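Local atomic coordinates of chorismate synthase (Aquifex aeolicus, PDB entry 1Q1L), a protein that probably catalyses the FMNH2-dependent anti-1,4-elimination of phosphate from 5-enolpyruvylshikimate-3-phosphate to give chorismate, the branch point of aromatic amino acid biosynthesis. Residues R250-R255 with G305-G310; S5-R10 with L375-G380; N41-R46 with A359-E364; L33-E38 with C152-S157. All blocks are in the same frame, centred on the assembly; numbering follows the deposited sequence.

Interaction 1: R250-R255 with G305-G310; sequences RRIDGR and GGTEGG
The backbone N-H of Ile-252 donates to Gly-310 O at 2.8 Å (N-H...O angle 171°). This is the one direct hydrogen bond between the segments. Their closest CA atoms, those of Arg-251 and Gly-310, lie only 4.0 Å apart, and a CB on Gly-310 would collide with Arg-251 CG. Gly-309 and Gly-310, both at positive phi, have the backbone angles of a type I' turn joining strands 307-308 and 311-312. A tight hairpin tip is therefore set against the N terminus of helix 252-261, where Arg-251 is the N-cap residue.

The side chain of Arg-251, extended from CG to NE, carries its guanidinium across the turn. Gly-309 O sits over one face toward the rim, 3.6 Å from Arg-251 NH2, so the group rests on the peptide without bonding to it. Ile-252 CG2 touches both Gly-310 O at 3.4 Å and Thr-307 CB at 3.8 Å. A water completes the joint: it donates to Asp-253 OD2 (2.6 Å), accepts from Gly-310 N (2.8 Å) and is hydrogen-bonded to Thr-307 OG1. The carboxylate reaches it because Asp-253 CG stands between the backbone N and carbonyl carbon (chi1 37°). Thr-307 OG1 is also bonded to Lys-267 NZ of the second subunit.

Within the same chain, Ile-252 packs on Val-370 and Ala-374 of helix 356-379, while Asp-253 meets Met-261 of the second subunit, placing hairpin and helix start together at a subunit interface.

Interaction 2: S5-R10 with L375-G380; sequences SLRYLR and LLEKLG
Tyr-8 against Leu-376 is the heart of an apolar, CH-pi contact that packs the N-terminal loop, just before strand 10-14, on the C-terminal end of helix 356-379. Leu-376 CB stands over one face of the Tyr-8 ring, 3.7 Å from its centroid and 27° off the normal, displaced toward CD2. With Tyr-8 CG anti to the backbone N (chi1 -169°), the ring is carried against the helix, and the two side chains cross at about a right angle. Leu-376 also meets Leu-9 with its CD1 methyl, whose 3.4 Å separation from Leu-9 CD2 is tighter than usual van der Waals contact.

Beside this, Arg-7 and Glu-377 run alongside each other. The aliphatic CB and CG of Arg-7 lie against the Glu-377 carboxylate: Arg-7 CG is 3.6 Å from Glu-377 OE1, whereas Arg-7 NE stays 5.6 Å from that oxygen. The carboxylate is instead salt-bridged to Arg-250 and Arg-255.

Polar needs are met just beyond the segments: Asp-373 accepts the backbone N-H groups of Arg-7, Tyr-8 and Leu-9, and Tyr-8 OH bonds to Gly-381 O. The chemistry thus implies that van der Waals and CH-pi packing, not direct hydrogen bonds, joins the two segments, with polar fastening supplied from their flanks.

Interaction 3: N41-R46 with A359-E364; sequences NHELRR and ASVVGE
Charge dominates the meeting of Arg-46 with Glu-364. The arginine grips the carboxylate end-on with two nitrogens, NH1 to OE1 at 2.7 Å and NH2 to OE2 at 2.8 Å, and the guanidinium and carboxylate planes are turned by only 24°. Both oxygens are met on their syn sides, though somewhat out of the carboxylate plane, while both lie close to the guanidinium plane. A bend at chi3 (62°) turns the end of the arginine so that NH1 also reaches Glu-43 OE1, 2.9 Å away in its own helix and near the guanidinium plane. NH1 thus sits between two acids whose OE1 atoms are 4.3 Å apart, Glu-43 OE1 to Glu-364 OE1. Lys-153 NZ forms salt bridges to both of those oxygens, which should further offset their repulsion. Were Arg-46 a leucine, Glu-364 would probably lose its two-pronged mate and the two acids would face each other with less positive charge between them.

These residues join helices 37-48 and 356-379, whose local axes approach to 10.0 Å and run roughly antiparallel (147°), consistent with the helical layer of the beta-alpha-beta sandwich. Toward the five-stranded sheet, Glu-364 OE2 also accepts from Ser-165 OG. Arg-46 NH2 has a second salt bridge, to Glu-198 just after helix 187-197.

A water supplies a further polar link, donating to Glu-43 OE1 at 2.6 Å and to Val-361 O at 2.9 Å.

Apolar packing comes from Val-361, which lies over one face of the Arg-46 guanidinium, CG1 being 4.0 Å from NH1. The same valine also lies close to Arg-47, a predicted NADP(+)-binding residue.

Interaction 4: L33-E38 with C152-S157; sequences LPLSEE and CKKFLS
The peptide carbonyl of Pro-34 is the flat group that meets Lys-154: the ammonium NZ lies above its plane, 57° out of it, at 2.7 Å from Pro-34 O. The hydrogen bond therefore comes in over a face of the carbonyl and not along a lone pair. At the pyrrolidine ring, Pro-34 CB is 3.7 Å from Lys-154 NZ. The Phe-155 ring meets Phe-159 edge-to-face and packs on Leu-376; toward Leu-33 it is the CA and CB of Phe-155 that make the contact.

In Lys-154, CG anti to the backbone N (chi1 -176°) is set 3.4 Å from Pro-34 O, and bends at chi2 and chi4 then bring NZ back to the same carbonyl, so that the aliphatic part wraps the oxygen that the ammonium holds. NZ also forms a salt bridge to Glu-39. A methionine in its place would probably leave both Pro-34 O and the Glu-39 carboxylate without this charged donor.

Segment 33-38 leads into helix 37-48, having paired by backbone hydrogen bonds with Thr-75 and Gly-73. Ser-36 is the N-cap; its side chain caps a backbone N-H of the first turn, and its own N bonds to Glu-39 OE2, a pattern consistent with a capping box. Through its salt bridge to Lys-154, Glu-39 also connects this helix start to helix 142-157.

The apolar half belongs to Leu-33, whose CD2 methyl lies 4.0 Å from Phe-155 CA and 4.1 Å from Phe-155 CB. Leu-35 CD1 adds a looser touch on Lys-154 CB at 4.4 Å. Within the helix, Ser-157 OG donates to Lys-154 O at 2.6 Å.

From the N terminus, residues 5-10 open the outermost loop, which interaction 2 closes only at 375-380; the other three contacts all nest inside it. Segment 33-38 comes next and closes at 152-157, but 41-46 has meanwhile opened toward 359-364, so interactions 3 and 4 cross. Both use helix 37-48, tying it to helices 356-379 and 142-157, and Lys-153 with Glu-364 bridges them. Interaction 1, in which 250-255 closes a short loop with 305-310, is nested within interaction 3 and follows interaction 4 in series. Glu-377 links interaction 1 to interaction 2 through Arg-250 and Arg-255, while Phe-155 on Leu-376 joins interactions 2 and 4. Helix 356-379 thus carries both interactions 2 and 3.

Interaction 1: R250-R255 with G305-G310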
loop_
_atom_site.group_PDB
_atom_site.type_symbol
_atom_site.label_atom_id
_atom_site.label_comp_id
_atom_site.label_asym_id
_atom_site.label_seq_id
_atom_site.Cartn_x
_atom_site.Cartn_y
_atom_site.Cartn_z
ATOM N N ARG A 250 10.133 -2.846 6.944
ATOM C CA ARG A 250 10.428 -4.165 6.388
ATOM C C ARG A 250 10.980 -5.125 7.442
ATOM O O ARG A 250 11.059 -6.333 7.225
ATOM C CB ARG A 250 11.415 -4.051 5.228
ATOM C CG ARG A 250 10.815 -3.479 3.947
ATOM C CD ARG A 250 11.920 -3.104 2.966
ATOM N NE ARG A 250 11.949 -3.928 1.757
ATOM C CZ ARG A 250 11.988 -5.259 1.741
ATOM N NH1 ARG A 250 11.994 -5.949 2.875
ATOM N NH2 ARG A 250 12.042 -5.901 0.581
ATOM N N ARG A 251 11.352 -4.585 8.590
ATOM C CA ARG A 251 11.896 -5.402 9.666
ATOM C C ARG A 251 10.872 -6.428 10.134
ATOM O O ARG A 251 9.741 -6.073 10.479
ATOM C CB ARG A 251 12.335 -4.499 10.811
ATOM C CG ARG A 251 13.586 -3.706 10.463
ATOM C CD ARG A 251 13.946 -2.684 11.529
ATOM N NE ARG A 251 15.387 -2.466 11.561
ATOM C CZ ARG A 251 16.217 -3.101 12.381
ATOM N NH1 ARG A 251 15.746 -3.988 13.249
ATOM N NH2 ARG A 251 17.520 -2.868 12.316
ATOM N N ILE A 252 11.280 -7.695 10.143
ATOM C CA ILE A 252 10.394 -8.785 10.526
ATOM C C ILE A 252 9.801 -8.645 11.931
ATOM O O ILE A 252 8.632 -8.973 12.152
ATOM C CB ILE A 252 11.122 -10.155 10.389
ATOM C CG1 ILE A 252 10.103 -11.291 10.391
ATOM C CG2 ILE A 252 12.118 -10.347 11.523
ATOM C CD1 ILE A 252 9.138 -11.232 9.226
ATOM N N ASP A 253 10.591 -8.146 12.876
ATOM C CA ASP A 253 10.114 -7.986 14.251
ATOM C C ASP A 253 8.954 -7.001 14.322
ATOM O O ASP A 253 7.948 -7.254 14.987
ATOM C CB ASP A 253 11.257 -7.520 15.155
ATOM C CG ASP A 253 12.192 -6.550 14.456
ATOM O OD1 ASP A 253 11.717 -5.509 13.946
ATOM O OD2 ASP A 253 13.406 -6.829 14.410
ATOM N N GLY A 254 9.095 -5.879 13.631
ATOM C CA GLY A 254 8.031 -4.896 13.623
ATOM C C GLY A 254 6.768 -5.505 13.053
ATOM O O GLY A 254 5.688 -5.330 13.613
ATOM N N ARG A 255 6.893 -6.232 11.946
ATOM C CA ARG A 255 5.721 -6.856 11.325
ATOM C C ARG A 255 5.060 -7.855 12.267
ATOM O O ARG A 255 3.839 -7.896 12.385
ATOM C CB ARG A 255 6.103 -7.563 10.030
ATOM C CG ARG A 255 6.538 -6.633 8.903
ATOM C CD ARG A 255 6.454 -7.388 7.590
ATOM N NE ARG A 255 7.725 -7.405 6.892
ATOM C CZ ARG A 255 7.976 -8.147 5.819
ATOM N NH1 ARG A 255 7.038 -8.943 5.318
ATOM N NH2 ARG A 255 9.171 -8.092 5.251
ATOM N N GLY A 305 14.917 -14.853 19.847
ATOM C CA GLY A 305 13.644 -15.277 19.296
ATOM C C GLY A 305 13.636 -15.450 17.786
ATOM O O GLY A 305 12.623 -15.194 17.141
ATOM N N GLY A 306 14.767 -15.864 17.225
ATOM C CA GLY A 306 14.852 -16.098 15.794
ATOM C C GLY A 306 15.033 -14.924 14.849
ATOM O O GLY A 306 14.994 -15.118 13.632
ATOM N N THR A 307 15.224 -13.715 15.377
ATOM C CA THR A 307 15.423 -12.550 14.521
ATOM C C THR A 307 16.609 -11.714 15.001
ATOM O O THR A 307 16.830 -11.560 16.202
ATOM C CB THR A 307 14.160 -11.640 14.473
ATOM O OG1 THR A 307 14.230 -10.662 15.517
ATOM C CG2 THR A 307 12.883 -12.470 14.655
ATOM N N GLU A 308 17.369 -11.189 14.048
ATOM C CA GLU A 308 18.535 -10.354 14.321
ATOM C C GLU A 308 18.540 -9.176 13.354
ATOM O O GLU A 308 18.594 -9.371 12.138
ATOM C CB GLU A 308 19.835 -11.135 14.105
ATOM C CG GLU A 308 20.128 -12.239 15.102
ATOM C CD GLU A 308 21.375 -13.027 14.728
ATOM O OE1 GLU A 308 21.764 -13.942 15.489
ATOM O OE2 GLU A 308 21.961 -12.734 13.659
ATOM N N GLY A 309 18.485 -7.962 13.892
ATOM C CA GLY A 309 18.513 -6.776 13.050
ATOM C C GLY A 309 17.425 -6.668 11.995
ATOM O O GLY A 309 17.678 -6.191 10.889
ATOM N N GLY A 310 16.218 -7.111 12.330
ATOM C CA GLY A 310 15.116 -7.026 11.391
ATOM C C GLY A 310 14.975 -8.198 10.435
ATOM O O GLY A 310 14.026 -8.253 9.657
HETATM O O HOH W 1 15.623 -8.133 14.814
#

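Interaction 2: S5-R10 with L375-G380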
loop_
_atom_site.group_PDB
_atom_site.type_symbol
_atom_site.label_atom_id
_atom_site.label_comp_id
_atom_site.label_asym_id
_atom_site.label_seq_id
_atom_site.Cartn_x
_atom_site.Cartn_y
_atom_site.Cartn_z
ATOM N N SER A 5 0.623 -3.782 7.598
ATOM C CA SER A 5 0.464 -3.934 6.124
ATOM C C SER A 5 1.427 -4.978 5.560
ATOM O O SER A 5 2.636 -4.905 5.773
ATOM C CB SER A 5 0.694 -2.590 5.430
ATOM O OG SER A 5 0.464 -2.685 4.034
ATOM N N LEU A 6 0.876 -5.945 4.835
ATOM C CA LEU A 6 1.660 -7.014 4.226
ATOM C C LEU A 6 2.373 -6.526 2.968
ATOM O O LEU A 6 1.948 -5.554 2.346
ATOM C CB LEU A 6 0.743 -8.194 3.889
ATOM C CG LEU A 6 0.361 -9.131 5.040
ATOM C CD1 LEU A 6 0.213 -8.365 6.341
ATOM C CD2 LEU A 6 -0.928 -9.849 4.683
ATOM N N ARG A 7 3.455 -7.205 2.596
ATOM C CA ARG A 7 4.229 -6.826 1.418
ATOM C C ARG A 7 3.801 -7.580 0.157
ATOM O O ARG A 7 3.825 -7.022 -0.942
ATOM C CB ARG A 7 5.724 -7.089 1.652
ATOM C CG ARG A 7 6.320 -6.527 2.943
ATOM C CD ARG A 7 6.512 -5.019 2.908
ATOM N NE ARG A 7 5.289 -4.293 3.236
ATOM C CZ ARG A 7 5.208 -2.969 3.325
ATOM N NH1 ARG A 7 6.285 -2.221 3.109
ATOM N NH2 ARG A 7 4.053 -2.393 3.634
ATOM N N TYR A 8 3.414 -8.842 0.318
ATOM C CA TYR A 8 3.026 -9.677 -0.815
ATOM C C TYR A 8 1.563 -10.126 -0.810
ATOM O O TYR A 8 0.848 -9.932 -1.795
ATOM C CB TYR A 8 3.928 -10.908 -0.863
ATOM C CG TYR A 8 3.808 -11.713 -2.134
ATOM C CD1 TYR A 8 4.628 -11.444 -3.231
ATOM C CD2 TYR A 8 2.881 -12.749 -2.240
ATOM C CE1 TYR A 8 4.529 -12.192 -4.403
ATOM C CE2 TYR A 8 2.771 -13.502 -3.404
ATOM C CZ TYR A 8 3.599 -13.222 -4.481
ATOM O OH TYR A 8 3.500 -13.981 -5.625
ATOM N N LEU A 9 1.131 -10.751 0.283
ATOM C CA LEU A 9 -0.244 -11.221 0.393
ATOM C C LEU A 9 -1.170 -10.051 0.667
ATOM O O LEU A 9 -0.725 -8.981 1.088
ATOM C CB LEU A 9 -0.388 -12.230 1.532
ATOM C CG LEU A 9 0.318 -13.578 1.407
ATOM C CD1 LEU A 9 0.136 -14.336 2.707
ATOM C CD2 LEU A 9 -0.241 -14.360 0.221
ATOM N N ARG A 10 -2.458 -10.261 0.421
ATOM C CA ARG A 10 -3.461 -9.230 0.654
ATOM C C ARG A 10 -4.707 -9.959 1.122
ATOM O O ARG A 10 -5.029 -11.039 0.622
ATOM C CB ARG A 10 -3.817 -8.485 -0.640
ATOM C CG ARG A 10 -2.668 -8.230 -1.593
ATOM C CD ARG A 10 -3.196 -7.915 -2.996
ATOM N NE ARG A 10 -3.757 -6.573 -3.095
ATOM C CZ ARG A 10 -4.281 -6.055 -4.205
ATOM N NH1 ARG A 10 -4.333 -6.764 -5.325
ATOM N NH2 ARG A 10 -4.726 -4.807 -4.203
ATOM N N LEU A 375 7.770 -14.880 3.287
ATOM C CA LEU A 375 8.399 -15.912 2.487
ATOM C C LEU A 375 8.116 -15.636 1.010
ATOM O O LEU A 375 9.012 -15.722 0.175
ATOM C CB LEU A 375 7.881 -17.294 2.887
ATOM C CG LEU A 375 8.611 -18.471 2.231
ATOM C CD1 LEU A 375 10.104 -18.375 2.503
ATOM C CD2 LEU A 375 8.051 -19.783 2.763
ATOM N N LEU A 376 6.876 -15.279 0.694
ATOM C CA LEU A 376 6.512 -14.981 -0.687
ATOM C C LEU A 376 7.238 -13.736 -1.185
ATOM O O LEU A 376 7.574 -13.643 -2.364
ATOM C CB LEU A 376 4.998 -14.802 -0.803
ATOM C CG LEU A 376 4.213 -16.115 -0.748
ATOM C CD1 LEU A 376 2.726 -15.831 -0.541
ATOM C CD2 LEU A 376 4.450 -16.898 -2.043
ATOM N N GLU A 377 7.488 -12.791 -0.281
ATOM C CA GLU A 377 8.197 -11.552 -0.601
ATOM C C GLU A 377 9.621 -11.871 -1.051
ATOM O O GLU A 377 10.156 -11.251 -1.971
ATOM C CB GLU A 377 8.251 -10.651 0.641
ATOM C CG GLU A 377 9.024 -9.358 0.471
ATOM C CD GLU A 377 9.208 -8.601 1.785
ATOM O OE1 GLU A 377 9.628 -7.424 1.742
ATOM O OE2 GLU A 377 8.941 -9.179 2.864
ATOM N N LYS A 378 10.232 -12.844 -0.384
ATOM C CA LYS A 378 11.593 -13.260 -0.693
ATOM C C LYS A 378 11.668 -14.133 -1.947
ATOM O O LYS A 378 12.536 -13.945 -2.799
ATOM C CB LYS A 378 12.171 -14.037 0.497
ATOM C CG LYS A 378 13.528 -14.675 0.248
ATOM C CD LYS A 378 14.610 -13.635 0.015
ATOM C CE LYS A 378 15.971 -14.296 -0.104
ATOM N NZ LYS A 378 17.071 -13.319 -0.340
ATOM N N LEU A 379 10.744 -15.082 -2.050
ATOM C CA LEU A 379 10.710 -16.022 -3.162
ATOM C C LEU A 379 9.964 -15.590 -4.425
ATOM O O LEU A 379 10.404 -15.892 -5.524
ATOM C CB LEU A 379 10.132 -17.352 -2.668
ATOM C CG LEU A 379 11.074 -18.427 -2.096
ATOM C CD1 LEU A 379 12.297 -17.821 -1.445
ATOM C CD2 LEU A 379 10.288 -19.282 -1.115
ATOM N N GLY A 380 8.848 -14.883 -4.272
ATOM C CA GLY A 380 8.061 -14.497 -5.430
ATOM C C GLY A 380 7.362 -15.767 -5.895
ATOM O O GLY A 380 7.258 -16.716 -5.116
#

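Interaction 3: N41-R46 with A359-E364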
loop_
_atom_site.group_PDB
_atom_site.type_symbol
_atom_site.label_atom_id
_atom_site.label_comp_id
_atom_site.label_asym_id
_atom_site.label_seq_id
_atom_site.Cartn_x
_atom_site.Cartn_y
_atom_site.Cartn_z
ATOM N N ASN A 41 -11.382 -25.658 8.768
ATOM C CA ASN A 41 -12.276 -25.942 9.881
ATOM C C ASN A 41 -11.507 -26.422 11.108
ATOM O O ASN A 41 -11.851 -26.080 12.239
ATOM C CB ASN A 41 -13.316 -26.990 9.474
ATOM C CG ASN A 41 -14.212 -26.514 8.343
ATOM O OD1 ASN A 41 -14.473 -25.318 8.205
ATOM N ND2 ASN A 41 -14.703 -27.451 7.540
ATOM N N HIS A 42 -10.460 -27.209 10.896
ATOM C CA HIS A 42 -9.682 -27.695 12.027
ATOM C C HIS A 42 -9.176 -26.532 12.881
ATOM O O HIS A 42 -9.225 -26.590 14.109
ATOM C CB HIS A 42 -8.489 -28.522 11.566
ATOM C CG HIS A 42 -7.725 -29.136 12.698
ATOM N ND1 HIS A 42 -6.366 -29.354 12.653
ATOM C CD2 HIS A 42 -8.134 -29.569 13.915
ATOM C CE1 HIS A 42 -5.970 -29.893 13.792
ATOM N NE2 HIS A 42 -7.022 -30.033 14.574
ATOM N N GLU A 43 -8.684 -25.476 12.233
ATOM C CA GLU A 43 -8.182 -24.322 12.972
ATOM C C GLU A 43 -9.332 -23.572 13.645
ATOM O O GLU A 43 -9.198 -23.096 14.772
ATOM C CB GLU A 43 -7.410 -23.374 12.048
ATOM C CG GLU A 43 -6.107 -23.939 11.508
ATOM C CD GLU A 43 -5.134 -24.347 12.603
ATOM O OE1 GLU A 43 -5.048 -23.635 13.626
ATOM O OE2 GLU A 43 -4.441 -25.373 12.437
ATOM N N LEU A 44 -10.463 -23.463 12.955
ATOM C CA LEU A 44 -11.612 -22.779 13.529
ATOM C C LEU A 44 -12.071 -23.504 14.794
ATOM O O LEU A 44 -12.509 -22.874 15.756
ATOM C CB LEU A 44 -12.758 -22.708 12.513
ATOM C CG LEU A 44 -12.470 -21.819 11.297
ATOM C CD1 LEU A 44 -13.657 -21.844 10.336
ATOM C CD2 LEU A 44 -12.181 -20.393 11.765
ATOM N N ARG A 45 -11.952 -24.829 14.792
ATOM C CA ARG A 45 -12.354 -25.628 15.947
ATOM C C ARG A 45 -11.433 -25.411 17.151
ATOM O O ARG A 45 -11.890 -25.388 18.292
ATOM C CB ARG A 45 -12.396 -27.118 15.580
ATOM C CG ARG A 45 -13.568 -27.493 14.680
ATOM C CD ARG A 45 -13.849 -28.993 14.719
ATOM N NE ARG A 45 -12.740 -29.787 14.198
ATOM C CZ ARG A 45 -12.491 -29.978 12.904
ATOM N NH1 ARG A 45 -13.278 -29.439 11.982
ATOM N NH2 ARG A 45 -11.447 -30.706 12.534
ATOM N N ARG A 46 -10.137 -25.248 16.899
ATOM C CA ARG A 46 -9.187 -25.022 17.977
ATOM C C ARG A 46 -9.465 -23.686 18.659
ATOM O O ARG A 46 -9.370 -23.580 19.882
ATOM C CB ARG A 46 -7.753 -25.044 17.445
ATOM C CG ARG A 46 -7.308 -26.393 16.891
ATOM C CD ARG A 46 -5.890 -26.315 16.344
ATOM N NE ARG A 46 -4.920 -25.975 17.386
ATOM C CZ ARG A 46 -3.985 -25.037 17.261
ATOM N NH1 ARG A 46 -3.892 -24.336 16.136
ATOM N NH2 ARG A 46 -3.139 -24.803 18.256
ATOM N N ALA A 359 -6.872 -17.028 22.291
ATOM C CA ALA A 359 -5.936 -16.004 21.845
ATOM C C ALA A 359 -4.702 -16.637 21.234
ATOM O O ALA A 359 -4.278 -16.259 20.142
ATOM C CB ALA A 359 -5.540 -15.100 23.007
ATOM N N SER A 360 -4.131 -17.611 21.934
ATOM C CA SER A 360 -2.935 -18.279 21.445
ATOM C C SER A 360 -3.157 -18.879 20.057
ATOM O O SER A 360 -2.250 -18.878 19.231
ATOM C CB SER A 360 -2.490 -19.372 22.423
ATOM O OG SER A 360 -3.430 -20.429 22.477
ATOM N N VAL A 361 -4.355 -19.386 19.794
ATOM C CA VAL A 361 -4.632 -19.970 18.484
ATOM C C VAL A 361 -4.681 -18.877 17.411
ATOM O O VAL A 361 -4.282 -19.098 16.268
ATOM C CB VAL A 361 -5.965 -20.753 18.479
ATOM C CG1 VAL A 361 -6.289 -21.215 17.057
ATOM C CG2 VAL A 361 -5.863 -21.958 19.418
ATOM N N VAL A 362 -5.182 -17.703 17.781
ATOM C CA VAL A 362 -5.247 -16.580 16.853
ATOM C C VAL A 362 -3.810 -16.097 16.646
ATOM O O VAL A 362 -3.438 -15.632 15.563
ATOM C CB VAL A 362 -6.101 -15.431 17.430
ATOM C CG1 VAL A 362 -6.083 -14.232 16.483
ATOM C CG2 VAL A 362 -7.537 -15.915 17.654
ATOM N N GLY A 363 -2.997 -16.225 17.693
ATOM C CA GLY A 363 -1.608 -15.803 17.595
ATOM C C GLY A 363 -0.873 -16.619 16.550
ATOM O O GLY A 363 -0.022 -16.094 15.826
ATOM N N GLU A 364 -1.196 -17.906 16.472
ATOM C CA GLU A 364 -0.568 -18.791 15.505
ATOM C C GLU A 364 -0.969 -18.343 14.104
ATOM O O GLU A 364 -0.153 -18.312 13.190
ATOM C CB GLU A 364 -1.033 -20.231 15.717
ATOM C CG GLU A 364 -0.580 -20.886 17.005
ATOM C CD GLU A 364 -1.203 -22.264 17.187
ATOM O OE1 GLU A 364 -1.672 -22.841 16.177
ATOM O OE2 GLU A 364 -1.215 -22.767 18.334
HETATM O O HOH W 2 -4.428 -21.121 14.186
#

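Interaction 4: L33-E38 with C152-S157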
loop_
_atom_site.group_PDB
_atom_site.type_symbol
_atom_site.label_atom_id
_atom_site.label_comp_id
_atom_site.label_asym_id
_atom_site.label_seq_id
_atom_site.Cartn_x
_atom_site.Cartn_y
_atom_site.Cartn_z
ATOM N N LEU A 33 -1.659 -25.323 -4.754
ATOM C CA LEU A 33 -1.469 -25.658 -3.347
ATOM C C LEU A 33 -2.687 -26.463 -2.902
ATOM O O LEU A 33 -3.817 -25.985 -2.992
ATOM C CB LEU A 33 -1.394 -24.396 -2.484
ATOM C CG LEU A 33 -1.424 -24.668 -0.969
ATOM C CD1 LEU A 33 -0.079 -25.252 -0.539
ATOM C CD2 LEU A 33 -1.721 -23.384 -0.193
ATOM N N PRO A 34 -2.480 -27.701 -2.431
ATOM C CA PRO A 34 -3.639 -28.487 -1.989
ATOM C C PRO A 34 -4.298 -27.758 -0.818
ATOM O O PRO A 34 -3.618 -27.391 0.137
ATOM C CB PRO A 34 -3.015 -29.809 -1.553
ATOM C CG PRO A 34 -1.780 -29.907 -2.418
ATOM C CD PRO A 34 -1.244 -28.499 -2.387
ATOM N N LEU A 35 -5.609 -27.544 -0.888
ATOM C CA LEU A 35 -6.325 -26.852 0.184
ATOM C C LEU A 35 -7.744 -27.393 0.333
ATOM O O LEU A 35 -8.459 -27.550 -0.655
ATOM C CB LEU A 35 -6.383 -25.345 -0.102
ATOM C CG LEU A 35 -7.055 -24.440 0.944
ATOM C CD1 LEU A 35 -6.252 -24.452 2.243
ATOM C CD2 LEU A 35 -7.146 -23.017 0.413
ATOM N N SER A 36 -8.150 -27.661 1.570
ATOM C CA SER A 36 -9.486 -28.182 1.832
ATOM C C SER A 36 -10.175 -27.383 2.929
ATOM O O SER A 36 -9.525 -26.667 3.691
ATOM C CB SER A 36 -9.401 -29.646 2.267
ATOM O OG SER A 36 -8.737 -29.748 3.517
ATOM N N GLU A 37 -11.495 -27.504 3.005
ATOM C CA GLU A 37 -12.245 -26.808 4.039
ATOM C C GLU A 37 -11.922 -27.433 5.401
ATOM O O GLU A 37 -11.878 -26.740 6.414
ATOM C CB GLU A 37 -13.753 -26.894 3.764
ATOM C CG GLU A 37 -14.163 -26.358 2.391
ATOM C CD GLU A 37 -15.669 -26.251 2.211
ATOM O OE1 GLU A 37 -16.370 -27.264 2.427
ATOM O OE2 GLU A 37 -16.152 -25.157 1.845
ATOM N N GLU A 38 -11.690 -28.743 5.423
ATOM C CA GLU A 38 -11.382 -29.431 6.679
ATOM C C GLU A 38 -10.150 -28.844 7.362
ATOM O O GLU A 38 -10.130 -28.687 8.580
ATOM C CB GLU A 38 -11.185 -30.930 6.439
ATOM C CG GLU A 38 -10.599 -31.696 7.632
ATOM C CD GLU A 38 -11.237 -31.322 8.966
ATOM O OE1 GLU A 38 -12.483 -31.221 9.037
ATOM O OE2 GLU A 38 -10.491 -31.136 9.951
ATOM N N CYS A 152 -2.560 -19.890 5.174
ATOM C CA CYS A 152 -1.144 -19.553 5.205
ATOM C C CYS A 152 -0.325 -20.659 5.856
ATOM O O CYS A 152 0.800 -20.931 5.436
ATOM C CB CYS A 152 -0.949 -18.225 5.929
ATOM S SG CYS A 152 -1.755 -16.863 5.056
ATOM N N LYS A 153 -0.886 -21.303 6.874
ATOM C CA LYS A 153 -0.186 -22.406 7.530
ATOM C C LYS A 153 0.001 -23.547 6.537
ATOM O O LYS A 153 1.073 -24.140 6.459
ATOM C CB LYS A 153 -0.973 -22.933 8.727
ATOM C CG LYS A 153 -0.930 -22.074 9.974
ATOM C CD LYS A 153 -1.561 -22.830 11.138
ATOM C CE LYS A 153 -1.534 -22.024 12.421
ATOM N NZ LYS A 153 -2.158 -22.780 13.544
ATOM N N LYS A 154 -1.049 -23.873 5.788
ATOM C CA LYS A 154 -0.944 -24.951 4.808
ATOM C C LYS A 154 0.178 -24.613 3.833
ATOM O O LYS A 154 1.013 -25.458 3.502
ATOM C CB LYS A 154 -2.262 -25.128 4.049
ATOM C CG LYS A 154 -2.246 -26.309 3.082
ATOM C CD LYS A 154 -1.855 -27.603 3.809
ATOM C CE LYS A 154 -1.629 -28.757 2.835
ATOM N NZ LYS A 154 -2.863 -29.105 2.078
ATOM N N PHE A 155 0.199 -23.367 3.380
ATOM C CA PHE A 155 1.236 -22.912 2.459
ATOM C C PHE A 155 2.637 -23.114 3.057
ATOM O O PHE A 155 3.530 -23.661 2.409
ATOM C CB PHE A 155 1.024 -21.428 2.127
ATOM C CG PHE A 155 2.159 -20.814 1.356
ATOM C CD1 PHE A 155 2.415 -21.193 0.039
ATOM C CD2 PHE A 155 3.001 -19.885 1.964
ATOM C CE1 PHE A 155 3.498 -20.655 -0.659
ATOM C CE2 PHE A 155 4.082 -19.342 1.277
ATOM C CZ PHE A 155 4.334 -19.728 -0.038
ATOM N N LEU A 156 2.813 -22.682 4.301
ATOM C CA LEU A 156 4.098 -22.786 4.992
ATOM C C LEU A 156 4.569 -24.214 5.229
ATOM O O LEU A 156 5.768 -24.499 5.183
ATOM C CB LEU A 156 4.033 -22.077 6.344
ATOM C CG LEU A 156 3.986 -20.554 6.359
ATOM C CD1 LEU A 156 3.792 -20.073 7.792
ATOM C CD2 LEU A 156 5.270 -19.994 5.769
ATOM N N SER A 157 3.624 -25.107 5.506
ATOM C CA SER A 157 3.962 -26.499 5.754
ATOM C C SER A 157 4.580 -27.159 4.528
ATOM O O SER A 157 5.318 -28.134 4.657
ATOM C CB SER A 157 2.718 -27.276 6.201
ATOM O OG SER A 157 1.708 -27.235 5.214
#